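Local coordinates for protein 3-hydroxyacyl-CoA dehydrogenase (Archaeoglobus fulgidus, PDB 1ZEJ) that probably oxidises hydroxy substrates with NAD+, as a homodimeric member of the 3-hydroxyacyl-CoA dehydrogenase family, at residues W130-I144 and L163-V176. Numbering follows the deposited sequence.
Sequences WMNPPHVMPLVEIVI and LGKEVVVCKGQSLV
Strands 139-144 and 166-171 pair in parallel, Leu139 opposite Glu166 through Ile144 opposite Lys171, in a beta-alpha-beta crossover over helix 150-162. Seven backbone bonds form the ladder, from Glu166 N to Pro138 O (2.8 Å) to Gly172 N on Ile144 O (2.8 Å).

Two charged side chains make the other polar links. The Lys165 chain turns about its CB-CG bond (chi2 -57°), which brings NZ to the 134-137 turn; it donates to Pro134 O (2.7 Å), in the carbonyl plane, and to Met137 O (2.8 Å), from well out of that carbonyl's own plane. Glu141 reaches the start of helix 175-193: OE1 takes the hydroxyl of the N-cap Ser174 on its syn lone pair (OG to OE1, 2.5 Å), while OE2 receives Val176 N (2.9 Å) in a nearly straight bond.

Apolar contacts lie on both faces of the sheet. Leu139 CD2 rests against Val176 CG2 at 3.6 Å, the side chains running in opposite directions, Ile142 CD1 meets Val167 CG1, and Leu163 CD2 lies at the edge of the Trp130 ring.

Glu141 OE1 also accepts from His129 ND1, a residue predicted to be important for activity. In place of Glu141 a glutamine, with one acceptor oxygen rather than two, would probably lose part of the link between His129, Ser174 and Val176 N. Through its two oxygens the buried carboxylate joins His129, Ser174 and the helix leading out of the Rossmann-type domain.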
ATOM      1  N   TRP A 130       8.151  15.622  -6.532  1.00 28.90           N
ATOM      2  CA  TRP A 130       7.342  16.111  -5.436  1.00 27.88           C
ATOM      3  C   TRP A 130       6.008  15.455  -5.533  1.00 28.60           C
ATOM      4  O   TRP A 130       5.554  15.125  -6.613  1.00 27.82           O
ATOM      5  CB  TRP A 130       7.114  17.617  -5.568  1.00 28.48           C
ATOM      6  CG  TRP A 130       8.348  18.480  -5.444  1.00 28.06           C
ATOM      7  CD1 TRP A 130       9.263  18.731  -6.425  1.00 29.66           C
ATOM      8  CD2 TRP A 130       8.775  19.226  -4.307  1.00 27.76           C
ATOM      9  NE1 TRP A 130      10.224  19.581  -5.974  1.00 29.75           N
ATOM     10  CE2 TRP A 130       9.959  19.886  -4.666  1.00 28.00           C
ATOM     11  CE3 TRP A 130       8.284  19.389  -3.015  1.00 28.10           C
ATOM     12  CZ2 TRP A 130      10.649  20.724  -3.786  1.00 31.42           C
ATOM     13  CZ3 TRP A 130       8.961  20.238  -2.140  1.00 29.66           C
ATOM     14  CH2 TRP A 130      10.139  20.879  -2.521  1.00 29.71           C
HETATM   15  N   MSE A 131       5.339  15.288  -4.396  1.00 28.66           N
HETATM   16  CA  MSE A 131       3.998  14.697  -4.384  1.00 29.73           C
HETATM   17  C   MSE A 131       2.980  15.846  -4.339  1.00 30.13           C
HETATM   18  O   MSE A 131       3.338  17.019  -4.277  1.00 32.22           O
HETATM   19  CB  MSE A 131       3.835  13.731  -3.205  1.00 28.58           C
HETATM   20  CG  MSE A 131       4.977  12.761  -2.997  1.00 30.00           C
HETATM   21 SE   MSE A 131       5.201  11.509  -4.481  1.00 34.66          SE
HETATM   22  CE  MSE A 131       7.170  11.279  -4.497  1.00 33.08           C
ATOM     23  N   ASN A 132       1.721  15.518  -4.468  1.00 30.97           N
ATOM     24  CA  ASN A 132       0.693  16.527  -4.655  1.00 32.02           C
ATOM     25  C   ASN A 132      -0.209  16.624  -3.452  1.00 31.20           C
ATOM     26  O   ASN A 132      -0.869  15.646  -3.142  1.00 29.66           O
ATOM     27  CB  ASN A 132      -0.162  16.160  -5.877  1.00 33.24           C
ATOM     28  CG  ASN A 132      -1.033  17.327  -6.365  1.00 38.09           C
ATOM     29  OD1 ASN A 132      -0.753  18.514  -6.108  1.00 44.59           O
ATOM     30  ND2 ASN A 132      -2.089  16.989  -7.068  1.00 43.30           N
ATOM     31  N   PRO A 133      -0.305  17.812  -2.811  1.00 30.48           N
ATOM     32  CA  PRO A 133       0.446  19.060  -3.054  1.00 30.36           C
ATOM     33  C   PRO A 133       1.837  19.051  -2.443  1.00 29.28           C
ATOM     34  O   PRO A 133       1.999  18.512  -1.324  1.00 27.71           O
ATOM     35  CB  PRO A 133      -0.412  20.130  -2.379  1.00 30.81           C
ATOM     36  CG  PRO A 133      -1.624  19.458  -1.826  1.00 30.68           C
ATOM     37  CD  PRO A 133      -1.320  17.993  -1.770  1.00 30.63           C
ATOM     38  N   PRO A 134       2.839  19.620  -3.170  1.00 29.15           N
ATOM     39  CA  PRO A 134       4.227  19.638  -2.736  1.00 27.82           C
ATOM     40  C   PRO A 134       4.430  20.190  -1.336  1.00 27.36           C
ATOM     41  O   PRO A 134       5.278  19.701  -0.630  1.00 28.07           O
ATOM     42  CB  PRO A 134       4.879  20.542  -3.760  1.00 28.41           C
ATOM     43  CG  PRO A 134       4.143  20.291  -4.949  1.00 29.45           C
ATOM     44  CD  PRO A 134       2.723  20.228  -4.510  1.00 29.53           C
ATOM     45  N   HIS A 135       3.611  21.156  -0.933  1.00 27.24           N
ATOM     46  CA  HIS A 135       3.767  21.834   0.331  1.00 28.70           C
ATOM     47  C   HIS A 135       3.069  21.111   1.454  1.00 28.57           C
ATOM     48  O   HIS A 135       3.198  21.515   2.600  1.00 29.93           O
ATOM     49  CB  HIS A 135       3.225  23.280   0.282  1.00 30.64           C
ATOM     50  CG  HIS A 135       1.946  23.433  -0.487  1.00 32.84           C
ATOM     51  ND1 HIS A 135       0.767  23.829   0.097  1.00 37.53           N
ATOM     52  CD2 HIS A 135       1.678  23.269  -1.812  1.00 36.58           C
ATOM     53  CE1 HIS A 135      -0.183  23.887  -0.822  1.00 38.22           C
ATOM     54  NE2 HIS A 135       0.343  23.553  -1.991  1.00 39.53           N
ATOM     55  N   VAL A 136       2.307  20.064   1.143  1.00 27.05           N
ATOM     56  CA  VAL A 136       1.659  19.269   2.174  1.00 26.03           C
ATOM     57  C   VAL A 136       2.327  17.909   2.390  1.00 25.75           C
ATOM     58  O   VAL A 136       2.572  17.476   3.525  1.00 24.10           O
ATOM     59  CB  VAL A 136       0.166  19.101   1.793  1.00 26.67           C
ATOM     60  CG1 VAL A 136      -0.557  18.100   2.715  1.00 26.43           C
ATOM     61  CG2 VAL A 136      -0.531  20.496   1.777  1.00 28.34           C
HETATM   62  N   MSE A 137       2.531  17.198   1.293  1.00 25.99           N
HETATM   63  CA  MSE A 137       2.924  15.797   1.326  1.00 27.65           C
HETATM   64  C   MSE A 137       4.424  15.752   1.653  1.00 27.29           C
HETATM   65  O   MSE A 137       5.190  16.464   1.042  1.00 27.80           O
HETATM   66  CB  MSE A 137       2.678  15.138  -0.034  1.00 27.33           C
HETATM   67  CG  MSE A 137       1.235  15.097  -0.440  1.00 29.74           C
HETATM   68 SE   MSE A 137       0.101  14.288   0.833  1.00 32.52          SE
HETATM   69  CE  MSE A 137       0.445  12.473   0.463  1.00 29.86           C
ATOM     70  N   PRO A 138       4.824  14.942   2.652  1.00 26.94           N
ATOM     71  CA  PRO A 138       6.222  14.937   3.103  1.00 26.74           C
ATOM     72  C   PRO A 138       7.259  14.278   2.211  1.00 26.96           C
ATOM     73  O   PRO A 138       8.428  14.679   2.280  1.00 28.10           O
ATOM     74  CB  PRO A 138       6.127  14.226   4.467  1.00 26.37           C
ATOM     75  CG  PRO A 138       4.957  13.364   4.354  1.00 26.77           C
ATOM     76  CD  PRO A 138       3.985  14.117   3.531  1.00 26.21           C
ATOM     77  N   LEU A 139       6.874  13.329   1.355  1.00 25.16           N
ATOM     78  CA  LEU A 139       7.862  12.605   0.557  1.00 25.56           C
ATOM     79  C   LEU A 139       8.305  13.383  -0.675  1.00 24.30           C
ATOM     80  O   LEU A 139       7.478  13.966  -1.396  1.00 24.28           O
ATOM     81  CB  LEU A 139       7.355  11.196   0.170  1.00 25.14           C
ATOM     82  CG  LEU A 139       8.375  10.378  -0.617  1.00 25.14           C
ATOM     83  CD1 LEU A 139       9.463   9.794   0.318  1.00 27.36           C
ATOM     84  CD2 LEU A 139       7.728   9.284  -1.338  1.00 23.82           C
ATOM     85  N   VAL A 140       9.615  13.442  -0.876  1.00 23.81           N
ATOM     86  CA  VAL A 140      10.166  13.892  -2.142  1.00 25.02           C
ATOM     87  C   VAL A 140      11.203  12.859  -2.544  1.00 24.65           C
ATOM     88  O   VAL A 140      12.048  12.470  -1.741  1.00 26.85           O
ATOM     89  CB  VAL A 140      10.788  15.290  -2.070  1.00 25.11           C
ATOM     90  CG1 VAL A 140      11.272  15.729  -3.418  1.00 27.93           C
ATOM     91  CG2 VAL A 140       9.794  16.265  -1.550  1.00 28.12           C
ATOM     92  N   GLU A 141      11.111  12.400  -3.775  1.00 24.19           N
ATOM     93  CA  GLU A 141      12.091  11.478  -4.339  1.00 25.40           C
ATOM     94  C   GLU A 141      13.091  12.235  -5.187  1.00 26.48           C
ATOM     95  O   GLU A 141      12.708  13.091  -5.977  1.00 26.89           O
ATOM     96  CB  GLU A 141      11.432  10.455  -5.223  1.00 25.13           C
ATOM     97  CG  GLU A 141      10.615   9.422  -4.480  1.00 26.30           C
ATOM     98  CD  GLU A 141       9.954   8.445  -5.443  1.00 29.59           C
ATOM     99  OE1 GLU A 141       9.452   8.922  -6.510  1.00 31.59           O
ATOM    100  OE2 GLU A 141       9.968   7.202  -5.165  1.00 28.35           O
ATOM    101  N   ILE A 142      14.364  11.943  -5.001  1.00 25.11           N
ATOM    102  CA  ILE A 142      15.380  12.404  -5.943  1.00 27.35           C
ATOM    103  C   ILE A 142      15.646  11.263  -6.874  1.00 28.62           C
ATOM    104  O   ILE A 142      15.947  10.162  -6.398  1.00 29.93           O
ATOM    105  CB  ILE A 142      16.659  12.780  -5.209  1.00 27.33           C
ATOM    106  CG1 ILE A 142      16.385  14.010  -4.314  1.00 27.48           C
ATOM    107  CG2 ILE A 142      17.825  12.971  -6.198  1.00 29.99           C
ATOM    108  CD1 ILE A 142      17.501  14.394  -3.421  1.00 29.20           C
ATOM    109  N   VAL A 143      15.560  11.518  -8.180  1.00 27.93           N
ATOM    110  CA  VAL A 143      15.733  10.470  -9.162  1.00 27.55           C
ATOM    111  C   VAL A 143      16.959  10.849  -9.982  1.00 27.72           C
ATOM    112  O   VAL A 143      16.940  11.836 -10.701  1.00 26.37           O
ATOM    113  CB  VAL A 143      14.498  10.318 -10.030  1.00 27.41           C
ATOM    114  CG1 VAL A 143      14.652   9.126 -10.982  1.00 26.48           C
ATOM    115  CG2 VAL A 143      13.253  10.125  -9.171  1.00 24.92           C
ATOM    116  N   ILE A 144      18.018  10.074  -9.838  1.00 28.00           N
ATOM    117  CA  ILE A 144      19.266  10.397 -10.481  1.00 29.04           C
ATOM    118  C   ILE A 144      19.455   9.705 -11.839  1.00 27.73           C
ATOM    119  O   ILE A 144      18.966   8.604 -12.092  1.00 27.60           O
ATOM    120  CB  ILE A 144      20.462  10.197  -9.537  1.00 29.05           C
ATOM    121  CG1 ILE A 144      20.769   8.732  -9.263  1.00 30.17           C
ATOM    122  CG2 ILE A 144      20.208  10.947  -8.210  1.00 32.40           C
ATOM    123  CD1 ILE A 144      22.144   8.536  -8.741  1.00 31.21           C
ATOM    124  N   LEU A 163      14.297  21.370   4.662  1.00 33.34           N
ATOM    125  CA  LEU A 163      12.983  21.919   4.449  1.00 33.82           C
ATOM    126  C   LEU A 163      11.910  21.151   5.204  1.00 33.09           C
ATOM    127  O   LEU A 163      10.751  21.593   5.270  1.00 34.00           O
ATOM    128  CB  LEU A 163      12.683  21.903   2.945  1.00 34.24           C
ATOM    129  CG  LEU A 163      11.787  22.924   2.293  1.00 36.10           C
ATOM    130  CD1 LEU A 163      12.270  24.354   2.515  1.00 35.45           C
ATOM    131  CD2 LEU A 163      11.796  22.582   0.793  1.00 36.08           C
ATOM    132  N   GLY A 164      12.267  19.982   5.754  1.00 31.85           N
ATOM    133  CA  GLY A 164      11.316  19.160   6.466  1.00 30.63           C
ATOM    134  C   GLY A 164      10.737  18.038   5.637  1.00 30.00           C
ATOM    135  O   GLY A 164       9.849  17.325   6.118  1.00 28.21           O
ATOM    136  N   LYS A 165      11.289  17.797   4.438  1.00 28.78           N
ATOM    137  CA  LYS A 165      10.812  16.687   3.609  1.00 28.05           C
ATOM    138  C   LYS A 165      11.494  15.366   3.980  1.00 28.14           C
ATOM    139  O   LYS A 165      12.623  15.335   4.491  1.00 28.06           O
ATOM    140  CB  LYS A 165      10.992  17.020   2.122  1.00 27.02           C
ATOM    141  CG  LYS A 165      10.225  18.294   1.648  1.00 29.58           C
ATOM    142  CD  LYS A 165       8.735  18.139   1.952  1.00 33.00           C
ATOM    143  CE  LYS A 165       7.838  18.864   1.061  1.00 33.31           C
ATOM    144  NZ  LYS A 165       6.463  18.908   1.692  1.00 27.92           N
ATOM    145  N   GLU A 166      10.787  14.259   3.744  1.00 28.32           N
ATOM    146  CA  GLU A 166      11.328  12.924   3.838  1.00 28.13           C
ATOM    147  C   GLU A 166      11.873  12.561   2.453  1.00 27.80           C
ATOM    148  O   GLU A 166      11.135  12.500   1.456  1.00 28.72           O
ATOM    149  CB  GLU A 166      10.264  11.913   4.261  1.00 28.36           C
ATOM    150  CG  GLU A 166       9.814  12.062   5.711  1.00 31.26           C
ATOM    151  CD  GLU A 166      10.905  11.612   6.702  1.00 33.98           C
ATOM    152  OE1 GLU A 166      11.786  10.807   6.349  1.00 37.08           O
ATOM    153  OE2 GLU A 166      10.861  12.069   7.839  1.00 40.48           O
ATOM    154  N   VAL A 167      13.169  12.366   2.360  1.00 27.39           N
ATOM    155  CA  VAL A 167      13.795  12.232   1.046  1.00 27.29           C
ATOM    156  C   VAL A 167      14.222  10.792   0.796  1.00 28.16           C
ATOM    157  O   VAL A 167      14.841  10.166   1.652  1.00 28.48           O
ATOM    158  CB  VAL A 167      15.044  13.145   0.886  1.00 27.81           C
ATOM    159  CG1 VAL A 167      15.733  12.875  -0.463  1.00 29.79           C
ATOM    160  CG2 VAL A 167      14.678  14.560   1.003  1.00 30.11           C
ATOM    161  N   VAL A 168      13.887  10.278  -0.386  1.00 27.20           N
ATOM    162  CA  VAL A 168      14.388   9.004  -0.859  1.00 27.45           C
ATOM    163  C   VAL A 168      15.091   9.236  -2.208  1.00 27.45           C
ATOM    164  O   VAL A 168      14.518   9.866  -3.104  1.00 25.37           O
ATOM    165  CB  VAL A 168      13.245   7.955  -1.045  1.00 27.13           C
ATOM    166  CG1 VAL A 168      13.778   6.668  -1.626  1.00 28.52           C
ATOM    167  CG2 VAL A 168      12.573   7.638   0.279  1.00 28.52           C
ATOM    168  N   VAL A 169      16.331   8.738  -2.320  1.00 26.82           N
ATOM    169  CA  VAL A 169      17.121   8.864  -3.547  1.00 27.77           C
ATOM    170  C   VAL A 169      17.004   7.580  -4.335  1.00 28.61           C
ATOM    171  O   VAL A 169      17.217   6.519  -3.756  1.00 28.59           O
ATOM    172  CB  VAL A 169      18.611   9.139  -3.222  1.00 28.55           C
ATOM    173  CG1 VAL A 169      19.385   9.336  -4.521  1.00 30.95           C
ATOM    174  CG2 VAL A 169      18.777  10.367  -2.341  1.00 29.43           C
ATOM    175  N   CYS A 170      16.675   7.690  -5.625  1.00 28.51           N
ATOM    176  CA  CYS A 170      16.308   6.571  -6.497  1.00 31.27           C
ATOM    177  C   CYS A 170      17.234   6.678  -7.693  1.00 30.45           C
ATOM    178  O   CYS A 170      17.538   7.782  -8.075  1.00 31.36           O
ATOM    179  CB  CYS A 170      14.868   6.745  -7.114  1.00 29.56           C
ATOM    180  SG  CYS A 170      13.638   7.135  -6.127  1.00 36.81           S
ATOM    181  N   LYS A 171      17.607   5.554  -8.292  1.00 30.37           N
ATOM    182  CA  LYS A 171      18.368   5.537  -9.540  1.00 30.19           C
ATOM    183  C   LYS A 171      17.439   5.322 -10.722  1.00 27.59           C
ATOM    184  O   LYS A 171      16.711   4.331 -10.786  1.00 28.31           O
ATOM    185  CB  LYS A 171      19.477   4.469  -9.521  1.00 32.00           C
ATOM    186  CG  LYS A 171      20.673   4.809  -8.636  1.00 33.70           C
ATOM    187  CD  LYS A 171      21.958   4.049  -9.095  1.00 35.83           C
ATOM    188  CE  LYS A 171      23.138   4.226  -8.090  1.00 38.54           C
ATOM    189  NZ  LYS A 171      22.843   3.646  -6.747  1.00 35.81           N
ATOM    190  N   GLY A 172      17.459   6.264 -11.651  1.00 26.43           N
ATOM    191  CA  GLY A 172      16.799   6.149 -12.937  1.00 27.13           C
ATOM    192  C   GLY A 172      15.291   6.254 -12.953  1.00 26.80           C
ATOM    193  O   GLY A 172      14.743   6.928 -13.841  1.00 27.92           O
ATOM    194  N   GLN A 173      14.612   5.574 -12.019  1.00 27.73           N
ATOM    195  CA  GLN A 173      13.123   5.573 -11.949  1.00 28.18           C
ATOM    196  C   GLN A 173      12.660   5.820 -10.544  1.00 26.27           C
ATOM    197  O   GLN A 173      13.266   5.337  -9.604  1.00 25.53           O
ATOM    198  CB  GLN A 173      12.500   4.244 -12.398  1.00 28.79           C
ATOM    199  CG  GLN A 173      12.827   3.863 -13.799  1.00 33.21           C
ATOM    200  CD  GLN A 173      12.251   2.554 -14.208  1.00 33.86           C
ATOM    201  OE1 GLN A 173      11.243   2.094 -13.666  1.00 40.13           O
ATOM    202  NE2 GLN A 173      12.893   1.924 -15.175  1.00 39.66           N
ATOM    203  N   SER A 174      11.538   6.499 -10.429  1.00 24.63           N
ATOM    204  CA  SER A 174      10.822   6.648  -9.168  1.00 26.37           C
ATOM    205  C   SER A 174      10.360   5.312  -8.542  1.00 27.40           C
ATOM    206  O   SER A 174       9.692   4.501  -9.208  1.00 29.14           O
ATOM    207  CB  SER A 174       9.580   7.529  -9.394  1.00 25.93           C
ATOM    208  OG  SER A 174       8.651   7.408  -8.343  1.00 25.31           O
ATOM    209  N   LEU A 175      10.621   5.140  -7.244  1.00 27.49           N
ATOM    210  CA  LEU A 175      10.163   3.964  -6.499  1.00 27.57           C
ATOM    211  C   LEU A 175       8.668   3.986  -6.285  1.00 28.74           C
ATOM    212  O   LEU A 175       7.988   2.975  -6.404  1.00 28.05           O
ATOM    213  CB  LEU A 175      10.877   3.860  -5.140  1.00 28.13           C
ATOM    214  CG  LEU A 175      12.416   3.775  -5.135  1.00 30.32           C
ATOM    215  CD1 LEU A 175      12.902   3.509  -3.710  1.00 32.54           C
ATOM    216  CD2 LEU A 175      12.950   2.703  -6.042  1.00 31.55           C
ATOM    217  N   VAL A 176       8.127   5.168  -5.996  1.00 29.58           N
ATOM    218  CA  VAL A 176       6.703   5.360  -5.931  1.00 28.71           C
ATOM    219  C   VAL A 176       6.006   4.967  -7.219  1.00 27.98           C
ATOM    220  O   VAL A 176       5.005   4.278  -7.154  1.00 29.20           O
ATOM    221  CB  VAL A 176       6.344   6.856  -5.593  1.00 30.49           C
ATOM    222  CG1 VAL A 176       4.850   7.085  -5.757  1.00 30.88           C
ATOM    223  CG2 VAL A 176       6.824   7.194  -4.188  1.00 31.21           C
TER